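Local coordinates for protein type III Pentaketide Synthase (Neurospora crassa, PDB 3EUO) that probably catalyses, as a type III polyketide synthase of the chalcone synthase family, the acyl-transfer and condensation steps that build pentaketides, at residues V181-E186 with D246-K251; K287-D292 with P314-A319. One frame throughout, in Å; residues are numbered along the deposited sequence.

Interaction 1 of 2, residues V181-E186 with D246-K251; sequences VRSELE and DPMGWK
S183 and K251 hold the tight part of this contact, where the first turn of helix 181-191 lies beside the start of strand 249-254, the two short axes 8.9 Å apart at 41°. With its hydroxyl anti to the backbone N (chi1 163°), S183 reaches out of the helix and takes a hydrogen bond from K251 NZ to its OG at 2.8 Å; the same ammonium makes a weak bond to S183 O and another bond to S187 OG one turn on. A lysine suits the place because its long chain, bent at chi2 and straight beyond, carries the nitrogen back across to the helix, with CE only 3.4 Å from S183 OG. Serine is small enough to let M248 CB come within 3.7 Å of its OG.

Strand 249-254 is the second arm of a two-stranded antiparallel hairpin, closed by a type I turn from D246 to G249. D246 OD2 accepts from M248 N at 2.9 Å, an Asx turn, and G249 has a positive phi at which a side chain would strike the preceding carbonyl. A water accepts from S183 OG and donates to E184 OE2 and to W250 O, while E184 OE1 is held by a salt bridge to R195.

Toward the looser side, E186 and M248, both partly exposed, cross at about a right angle and both touch P67; how closely the carboxylate meets the methionine end is doubtful in the model. Here a second water accepts from K251 NZ at 2.9 Å and gives only a weak bond to E186 OE1, whose distance of 5.3 Å from K251 NZ leaves the opposite charges without direct contact.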
ATOM      1  N   VAL A 181       2.580 -23.053   2.007  1.00 12.32           N
ATOM      2  CA  VAL A 181       2.553 -24.381   1.399  1.00 12.65           C
ATOM      3  C   VAL A 181       1.378 -25.229   1.916  1.00 12.55           C
ATOM      4  O   VAL A 181       0.677 -25.851   1.115  1.00 12.56           O
ATOM      5  CB  VAL A 181       3.927 -25.119   1.522  1.00 12.67           C
ATOM      6  CG1 VAL A 181       4.314 -25.339   2.977  1.00 12.93           C
ATOM      7  CG2 VAL A 181       3.925 -26.455   0.745  1.00 13.32           C
ATOM      8  N   ARG A 182       1.137 -25.221   3.231  1.00 12.67           N
ATOM      9  CA  ARG A 182       0.067 -26.050   3.813  1.00 13.03           C
ATOM     10  C   ARG A 182      -1.324 -25.605   3.361  1.00 12.95           C
ATOM     11  O   ARG A 182      -2.208 -26.446   3.138  1.00 12.60           O
ATOM     12  CB  ARG A 182       0.157 -26.090   5.350  1.00 13.31           C
ATOM     13  CG  ARG A 182       1.317 -26.937   5.902  1.00 13.99           C
ATOM     14  CD  ARG A 182       1.032 -28.442   5.774  1.00 14.47           C
ATOM     15  NE  ARG A 182      -0.213 -28.821   6.451  1.00 16.49           N
ATOM     16  CZ  ARG A 182      -0.320 -29.065   7.760  1.00 17.44           C
ATOM     17  NH1 ARG A 182       0.744 -28.977   8.552  1.00 17.85           N
ATOM     18  NH2 ARG A 182      -1.500 -29.382   8.283  1.00 17.68           N
ATOM     19  N   SER A 183      -1.505 -24.290   3.222  1.00 12.24           N
ATOM     20  CA  SER A 183      -2.755 -23.716   2.723  1.00 12.20           C
ATOM     21  C   SER A 183      -3.004 -24.165   1.287  1.00 11.63           C
ATOM     22  O   SER A 183      -4.111 -24.565   0.926  1.00 10.97           O
ATOM     23  CB  SER A 183      -2.693 -22.188   2.776  1.00 12.29           C
ATOM     24  OG  SER A 183      -3.704 -21.619   1.961  1.00 13.80           O
ATOM     25  N   GLU A 184      -1.963 -24.095   0.468  1.00 11.33           N
ATOM     26  CA  GLU A 184      -2.080 -24.513  -0.928  1.00 11.67           C
ATOM     27  C   GLU A 184      -2.374 -26.008  -1.032  1.00 11.14           C
ATOM     28  O   GLU A 184      -3.259 -26.416  -1.795  1.00 10.19           O
ATOM     29  CB  GLU A 184      -0.834 -24.114  -1.726  1.00 11.81           C
ATOM     30  CG  GLU A 184      -0.783 -22.598  -2.047  1.00 12.88           C
ATOM     31  CD  GLU A 184      -1.919 -22.159  -2.979  1.00 15.67           C
ATOM     32  OE1 GLU A 184      -2.147 -22.846  -4.001  1.00 15.72           O
ATOM     33  OE2 GLU A 184      -2.582 -21.134  -2.693  1.00 16.50           O
ATOM     34  N   LEU A 185      -1.651 -26.809  -0.248  1.00 11.45           N
ATOM     35  CA  LEU A 185      -1.841 -28.257  -0.252  1.00 11.95           C
ATOM     36  C   LEU A 185      -3.270 -28.625   0.141  1.00 12.24           C
ATOM     37  O   LEU A 185      -3.864 -29.542  -0.427  1.00 12.64           O
ATOM     38  CB  LEU A 185      -0.837 -28.944   0.682  1.00 12.09           C
ATOM     39  CG  LEU A 185       0.624 -29.026   0.221  1.00 11.78           C
ATOM     40  CD1 LEU A 185       1.487 -29.562   1.344  1.00 11.76           C
ATOM     41  CD2 LEU A 185       0.755 -29.917  -1.020  1.00 12.49           C
ATOM     42  N   GLU A 186      -3.805 -27.903   1.118  1.00 12.65           N
ATOM     43  CA  GLU A 186      -5.167 -28.145   1.585  1.00 13.84           C
ATOM     44  C   GLU A 186      -6.181 -27.879   0.479  1.00 13.43           C
ATOM     45  O   GLU A 186      -7.117 -28.654   0.283  1.00 14.45           O
ATOM     46  CB  GLU A 186      -5.485 -27.288   2.809  1.00 14.33           C
ATOM     47  CG  GLU A 186      -6.927 -27.454   3.252  1.00 18.14           C
ATOM     48  CD  GLU A 186      -7.197 -26.954   4.645  1.00 24.12           C
ATOM     49  OE1 GLU A 186      -8.129 -26.136   4.794  1.00 27.98           O
ATOM     50  OE2 GLU A 186      -6.499 -27.381   5.590  1.00 27.39           O
ATOM     51  N   ASP A 246      -7.540 -14.765   3.087  1.00 12.46           N
ATOM     52  CA  ASP A 246      -8.102 -16.025   3.569  1.00 13.00           C
ATOM     53  C   ASP A 246      -7.708 -16.198   5.030  1.00 13.23           C
ATOM     54  O   ASP A 246      -6.659 -15.700   5.441  1.00 13.11           O
ATOM     55  CB  ASP A 246      -7.518 -17.190   2.763  1.00 12.91           C
ATOM     56  CG  ASP A 246      -8.323 -18.461   2.904  1.00 13.15           C
ATOM     57  OD1 ASP A 246      -9.297 -18.633   2.145  1.00 14.03           O
ATOM     58  OD2 ASP A 246      -7.976 -19.301   3.767  1.00 12.75           O
ATOM     59  N   PRO A 247      -8.547 -16.881   5.831  1.00 13.68           N
ATOM     60  CA  PRO A 247      -8.083 -17.204   7.190  1.00 13.88           C
ATOM     61  C   PRO A 247      -6.757 -17.972   7.223  1.00 14.19           C
ATOM     62  O   PRO A 247      -6.087 -17.982   8.260  1.00 14.45           O
ATOM     63  CB  PRO A 247      -9.220 -18.059   7.773  1.00 14.19           C
ATOM     64  CG  PRO A 247     -10.102 -18.412   6.624  1.00 13.99           C
ATOM     65  CD  PRO A 247      -9.933 -17.324   5.604  1.00 13.99           C
ATOM     66  N   MET A 248      -6.382 -18.593   6.102  1.00 13.91           N
ATOM     67  CA  MET A 248      -5.115 -19.322   5.988  1.00 14.17           C
ATOM     68  C   MET A 248      -3.999 -18.532   5.319  1.00 14.58           C
ATOM     69  O   MET A 248      -2.983 -19.125   4.936  1.00 14.48           O
ATOM     70  CB  MET A 248      -5.298 -20.590   5.155  1.00 14.98           C
ATOM     71  CG  MET A 248      -6.213 -21.586   5.713  1.00 15.89           C
ATOM     72  SD  MET A 248      -6.099 -23.141   4.797  1.00 12.22           S
ATOM     73  CE  MET A 248      -7.037 -24.044   6.015  1.00 17.71           C
ATOM     74  N   GLY A 249      -4.195 -17.226   5.139  1.00 14.41           N
ATOM     75  CA  GLY A 249      -3.221 -16.388   4.434  1.00 14.19           C
ATOM     76  C   GLY A 249      -3.814 -15.786   3.175  1.00 13.75           C
ATOM     77  O   GLY A 249      -4.811 -15.065   3.240  1.00 13.86           O
ATOM     78  N   TRP A 250      -3.187 -16.075   2.034  1.00 13.43           N
ATOM     79  CA  TRP A 250      -3.703 -15.674   0.732  1.00 13.14           C
ATOM     80  C   TRP A 250      -3.691 -16.859  -0.222  1.00 13.02           C
ATOM     81  O   TRP A 250      -2.703 -17.603  -0.290  1.00 13.07           O
ATOM     82  CB  TRP A 250      -2.893 -14.510   0.137  1.00 12.95           C
ATOM     83  CG  TRP A 250      -3.032 -13.223   0.893  1.00 12.07           C
ATOM     84  CD1 TRP A 250      -3.826 -12.156   0.562  1.00 11.97           C
ATOM     85  CD2 TRP A 250      -2.361 -12.862   2.112  1.00 12.12           C
ATOM     86  NE1 TRP A 250      -3.686 -11.158   1.498  1.00 12.55           N
ATOM     87  CE2 TRP A 250      -2.798 -11.566   2.459  1.00 12.58           C
ATOM     88  CE3 TRP A 250      -1.426 -13.506   2.938  1.00 12.73           C
ATOM     89  CZ2 TRP A 250      -2.338 -10.898   3.608  1.00 13.19           C
ATOM     90  CZ3 TRP A 250      -0.978 -12.849   4.088  1.00 12.77           C
ATOM     91  CH2 TRP A 250      -1.435 -11.554   4.405  1.00 12.55           C
ATOM     92  N   LYS A 251      -4.797 -17.030  -0.948  1.00 13.09           N
ATOM     93  CA  LYS A 251      -4.931 -18.100  -1.936  1.00 13.12           C
ATOM     94  C   LYS A 251      -4.614 -17.596  -3.335  1.00 13.47           C
ATOM     95  O   LYS A 251      -5.189 -16.601  -3.794  1.00 12.98           O
ATOM     96  CB  LYS A 251      -6.349 -18.678  -1.921  1.00 13.22           C
ATOM     97  CG  LYS A 251      -6.804 -19.247  -0.576  1.00 12.70           C
ATOM     98  CD  LYS A 251      -6.245 -20.642  -0.320  1.00 14.61           C
ATOM     99  CE  LYS A 251      -6.912 -21.259   0.888  1.00 15.05           C
ATOM    100  NZ  LYS A 251      -6.258 -22.540   1.304  1.00 15.13           N
TER
HETATM  101  O   HOH W   1      -2.458 -20.289  -0.059  1.00 16.50           O
HETATM  102  O   HOH W   2      -8.635 -23.632   2.609  1.00 23.01           O

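Interaction 2 of 2, residues K287-D292 with P314-A319; sequences KPADFD and PEHMRA
The backbones approach most closely at D292 and H316, whose CA atoms are 5.2 Å apart where two short 3-10 turns, 288-290 and 314-316, give way to strand 292-295 and helix 318-327. The H316 ring meets the first turn edge-on: NE2 donates to A289 O at 2.9 Å, with the oxygen almost exactly in the ring plane, and CD2 lies 3.3 Å from F291 O. ND1, the other ring nitrogen, is hydrogen-bonded to T313 OG1, and the two bonds together help fix the ring's rotation; the small methyl of A289 lets the imidazole come close. In R318, chi1 of 60° sets CG between the backbone N and the carbonyl carbon, and the chain then runs extended to NE, carrying the guanidinium to D292. Both terminal nitrogens bind end-on, NH1 to OD1 at 2.8 Å and NH2 to OD2 at 2.9 Å. The oxygens lie near the guanidinium plane, but the carboxylate is turned 60° from it and is met from above its own plane. NH1 also donates to E315 O, with an N-H...O angle of 156°, tying the salt bridge to the turn before the helix. A leucine in place of R318 would probably leave the buried D292 carboxylate without its countercharge and E315 O without this donor. D292 OD2 keeps a further bond from K357 N. Strand 292-295 is an outer strand, within this chain, of the main mixed sheet of this thiolase-like fold, parallel to its neighbour 359-366; F291 packs on helix 258-277, M317 on helix 300-310, and R318 on helix 334-342.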
ATOM      1  N   LYS A 287      16.285  -2.089 -31.596  1.00 26.33           N
ATOM      2  CA  LYS A 287      15.443  -3.283 -31.688  1.00 25.97           C
ATOM      3  C   LYS A 287      15.560  -4.126 -30.409  1.00 24.93           C
ATOM      4  O   LYS A 287      16.556  -4.015 -29.698  1.00 24.32           O
ATOM      5  CB  LYS A 287      15.792  -4.101 -32.945  1.00 26.15           C
ATOM      6  CG  LYS A 287      17.160  -4.778 -32.925  1.00 26.93           C
ATOM      7  CD  LYS A 287      17.390  -5.652 -34.163  1.00 27.29           C
ATOM      8  CE  LYS A 287      18.805  -6.209 -34.199  1.00 28.55           C
ATOM      9  NZ  LYS A 287      19.827  -5.127 -34.330  1.00 29.36           N
ATOM     10  N   PRO A 288      14.534  -4.948 -30.104  1.00 24.11           N
ATOM     11  CA  PRO A 288      14.509  -5.737 -28.861  1.00 23.38           C
ATOM     12  C   PRO A 288      15.815  -6.479 -28.557  1.00 22.53           C
ATOM     13  O   PRO A 288      16.308  -6.421 -27.428  1.00 22.41           O
ATOM     14  CB  PRO A 288      13.366  -6.725 -29.104  1.00 23.38           C
ATOM     15  CG  PRO A 288      12.446  -5.997 -30.005  1.00 24.04           C
ATOM     16  CD  PRO A 288      13.315  -5.167 -30.909  1.00 24.30           C
ATOM     17  N   ALA A 289      16.377  -7.148 -29.564  1.00 21.94           N
ATOM     18  CA  ALA A 289      17.616  -7.911 -29.406  1.00 21.20           C
ATOM     19  C   ALA A 289      18.839  -7.040 -29.094  1.00 20.57           C
ATOM     20  O   ALA A 289      19.874  -7.558 -28.678  1.00 20.13           O
ATOM     21  CB  ALA A 289      17.870  -8.783 -30.643  1.00 21.49           C
ATOM     22  N   ASP A 290      18.718  -5.724 -29.292  1.00 19.75           N
ATOM     23  CA  ASP A 290      19.796  -4.782 -28.961  1.00 19.22           C
ATOM     24  C   ASP A 290      19.995  -4.617 -27.455  1.00 18.52           C
ATOM     25  O   ASP A 290      21.059  -4.190 -27.019  1.00 18.13           O
ATOM     26  CB  ASP A 290      19.532  -3.394 -29.569  1.00 19.60           C
ATOM     27  CG  ASP A 290      19.625  -3.374 -31.092  1.00 20.95           C
ATOM     28  OD1 ASP A 290      20.249  -4.279 -31.689  1.00 21.09           O
ATOM     29  OD2 ASP A 290      19.076  -2.427 -31.700  1.00 22.68           O
ATOM     30  N   PHE A 291      18.967  -4.931 -26.668  1.00 17.64           N
ATOM     31  CA  PHE A 291      18.991  -4.668 -25.226  1.00 17.21           C
ATOM     32  C   PHE A 291      19.260  -5.924 -24.418  1.00 17.29           C
ATOM     33  O   PHE A 291      19.054  -7.045 -24.901  1.00 16.98           O
ATOM     34  CB  PHE A 291      17.645  -4.086 -24.766  1.00 17.18           C
ATOM     35  CG  PHE A 291      17.263  -2.816 -25.464  1.00 16.69           C
ATOM     36  CD1 PHE A 291      17.624  -1.580 -24.930  1.00 16.62           C
ATOM     37  CD2 PHE A 291      16.547  -2.851 -26.656  1.00 16.68           C
ATOM     38  CE1 PHE A 291      17.275  -0.396 -25.577  1.00 16.07           C
ATOM     39  CE2 PHE A 291      16.186  -1.667 -27.308  1.00 17.39           C
ATOM     40  CZ  PHE A 291      16.557  -0.438 -26.764  1.00 16.17           C
ATOM     41  N   ASP A 292      19.720  -5.723 -23.185  1.00 17.05           N
ATOM     42  CA  ASP A 292      19.641  -6.758 -22.165  1.00 17.02           C
ATOM     43  C   ASP A 292      18.259  -6.665 -21.544  1.00 16.81           C
ATOM     44  O   ASP A 292      17.699  -5.582 -21.441  1.00 16.48           O
ATOM     45  CB  ASP A 292      20.723  -6.568 -21.109  1.00 16.90           C
ATOM     46  CG  ASP A 292      22.034  -7.245 -21.494  1.00 17.83           C
ATOM     47  OD1 ASP A 292      21.997  -8.240 -22.259  1.00 18.58           O
ATOM     48  OD2 ASP A 292      23.097  -6.778 -21.031  1.00 18.69           O
ATOM     49  N   PRO A 314      17.922 -16.894 -24.823  1.00 18.90           N
ATOM     50  CA  PRO A 314      17.887 -16.979 -23.359  1.00 19.09           C
ATOM     51  C   PRO A 314      18.961 -16.116 -22.707  1.00 18.97           C
ATOM     52  O   PRO A 314      18.769 -15.632 -21.591  1.00 18.91           O
ATOM     53  CB  PRO A 314      18.190 -18.456 -23.084  1.00 19.38           C
ATOM     54  CG  PRO A 314      17.852 -19.165 -24.329  1.00 18.99           C
ATOM     55  CD  PRO A 314      18.147 -18.214 -25.441  1.00 19.63           C
ATOM     56  N   GLU A 315      20.077 -15.927 -23.408  1.00 18.65           N
ATOM     57  CA  GLU A 315      21.185 -15.138 -22.902  1.00 18.83           C
ATOM     58  C   GLU A 315      20.832 -13.658 -22.762  1.00 18.21           C
ATOM     59  O   GLU A 315      21.431 -12.955 -21.947  1.00 18.28           O
ATOM     60  CB  GLU A 315      22.421 -15.319 -23.787  1.00 19.26           C
ATOM     61  CG  GLU A 315      23.126 -16.664 -23.573  1.00 20.95           C
ATOM     62  CD  GLU A 315      22.439 -17.827 -24.277  1.00 24.09           C
ATOM     63  OE1 GLU A 315      21.642 -17.589 -25.211  1.00 25.50           O
ATOM     64  OE2 GLU A 315      22.700 -18.990 -23.892  1.00 26.83           O
ATOM     65  N   HIS A 316      19.856 -13.203 -23.546  1.00 18.02           N
ATOM     66  CA  HIS A 316      19.334 -11.845 -23.422  1.00 18.12           C
ATOM     67  C   HIS A 316      18.726 -11.619 -22.043  1.00 17.96           C
ATOM     68  O   HIS A 316      18.775 -10.512 -21.522  1.00 18.01           O
ATOM     69  CB  HIS A 316      18.290 -11.552 -24.492  1.00 18.07           C
ATOM     70  CG  HIS A 316      18.874 -11.185 -25.819  1.00 19.93           C
ATOM     71  ND1 HIS A 316      19.388 -12.121 -26.689  1.00 21.81           N
ATOM     72  CD2 HIS A 316      19.018  -9.983 -26.425  1.00 20.22           C
ATOM     73  CE1 HIS A 316      19.832 -11.510 -27.775  1.00 21.67           C
ATOM     74  NE2 HIS A 316      19.622 -10.212 -27.638  1.00 21.69           N
ATOM     75  N   MET A 317      18.150 -12.676 -21.473  1.00 18.04           N
ATOM     76  CA  MET A 317      17.587 -12.632 -20.127  1.00 18.51           C
ATOM     77  C   MET A 317      18.346 -13.552 -19.160  1.00 17.46           C
ATOM     78  O   MET A 317      17.733 -14.176 -18.298  1.00 17.23           O
ATOM     79  CB  MET A 317      16.111 -13.042 -20.154  1.00 18.50           C
ATOM     80  CG  MET A 317      15.186 -12.098 -20.896  1.00 19.67           C
ATOM     81  SD  MET A 317      13.521 -12.794 -21.096  1.00 21.97           S
ATOM     82  CE  MET A 317      13.906 -14.445 -21.467  1.00  7.81           C
ATOM     83  N   ARG A 318      19.673 -13.607 -19.294  1.00 16.43           N
ATOM     84  CA  ARG A 318      20.523 -14.537 -18.525  1.00 15.85           C
ATOM     85  C   ARG A 318      20.379 -14.444 -16.994  1.00 15.40           C
ATOM     86  O   ARG A 318      20.400 -15.465 -16.297  1.00 15.66           O
ATOM     87  CB  ARG A 318      21.996 -14.372 -18.928  1.00 15.90           C
ATOM     88  CG  ARG A 318      22.562 -12.979 -18.690  1.00 15.36           C
ATOM     89  CD  ARG A 318      23.835 -12.775 -19.486  1.00 14.79           C
ATOM     90  NE  ARG A 318      24.301 -11.390 -19.450  1.00 15.64           N
ATOM     91  CZ  ARG A 318      23.805 -10.406 -20.199  1.00 15.93           C
ATOM     92  NH1 ARG A 318      22.801 -10.631 -21.042  1.00 15.63           N
ATOM     93  NH2 ARG A 318      24.313  -9.186 -20.100  1.00 17.17           N
ATOM     94  N   ALA A 319      20.249 -13.226 -16.478  1.00 15.01           N
ATOM     95  CA  ALA A 319      20.058 -13.016 -15.038  1.00 14.41           C
ATOM     96  C   ALA A 319      18.674 -13.482 -14.556  1.00 14.44           C
ATOM     97  O   ALA A 319      18.521 -13.911 -13.409  1.00 14.24           O
ATOM     98  CB  ALA A 319      20.303 -11.555 -14.681  1.00 14.19           C
TER

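The two contacts lie on opposite sides of the chain's centre, about 24 Å apart at their nearest atoms, and share no helix or strand. Interaction 1 is partly buried and spans the N-terminal and C-terminal family regions, joining a helix to a hairpin outside the main sheet; the second subunit lies alongside, with its S114 bonded to W250. Interaction 2 is more deeply buried, stays within the C-terminal region, and anchors the edge of the main sheet to a helix start with no other chain of the assembly touching it. Their chemistry follows: a lysine shared among hydroxyls, a carbonyl and water in the first, a direct two-nitrogen salt bridge and a histidine-carbonyl bond in the second.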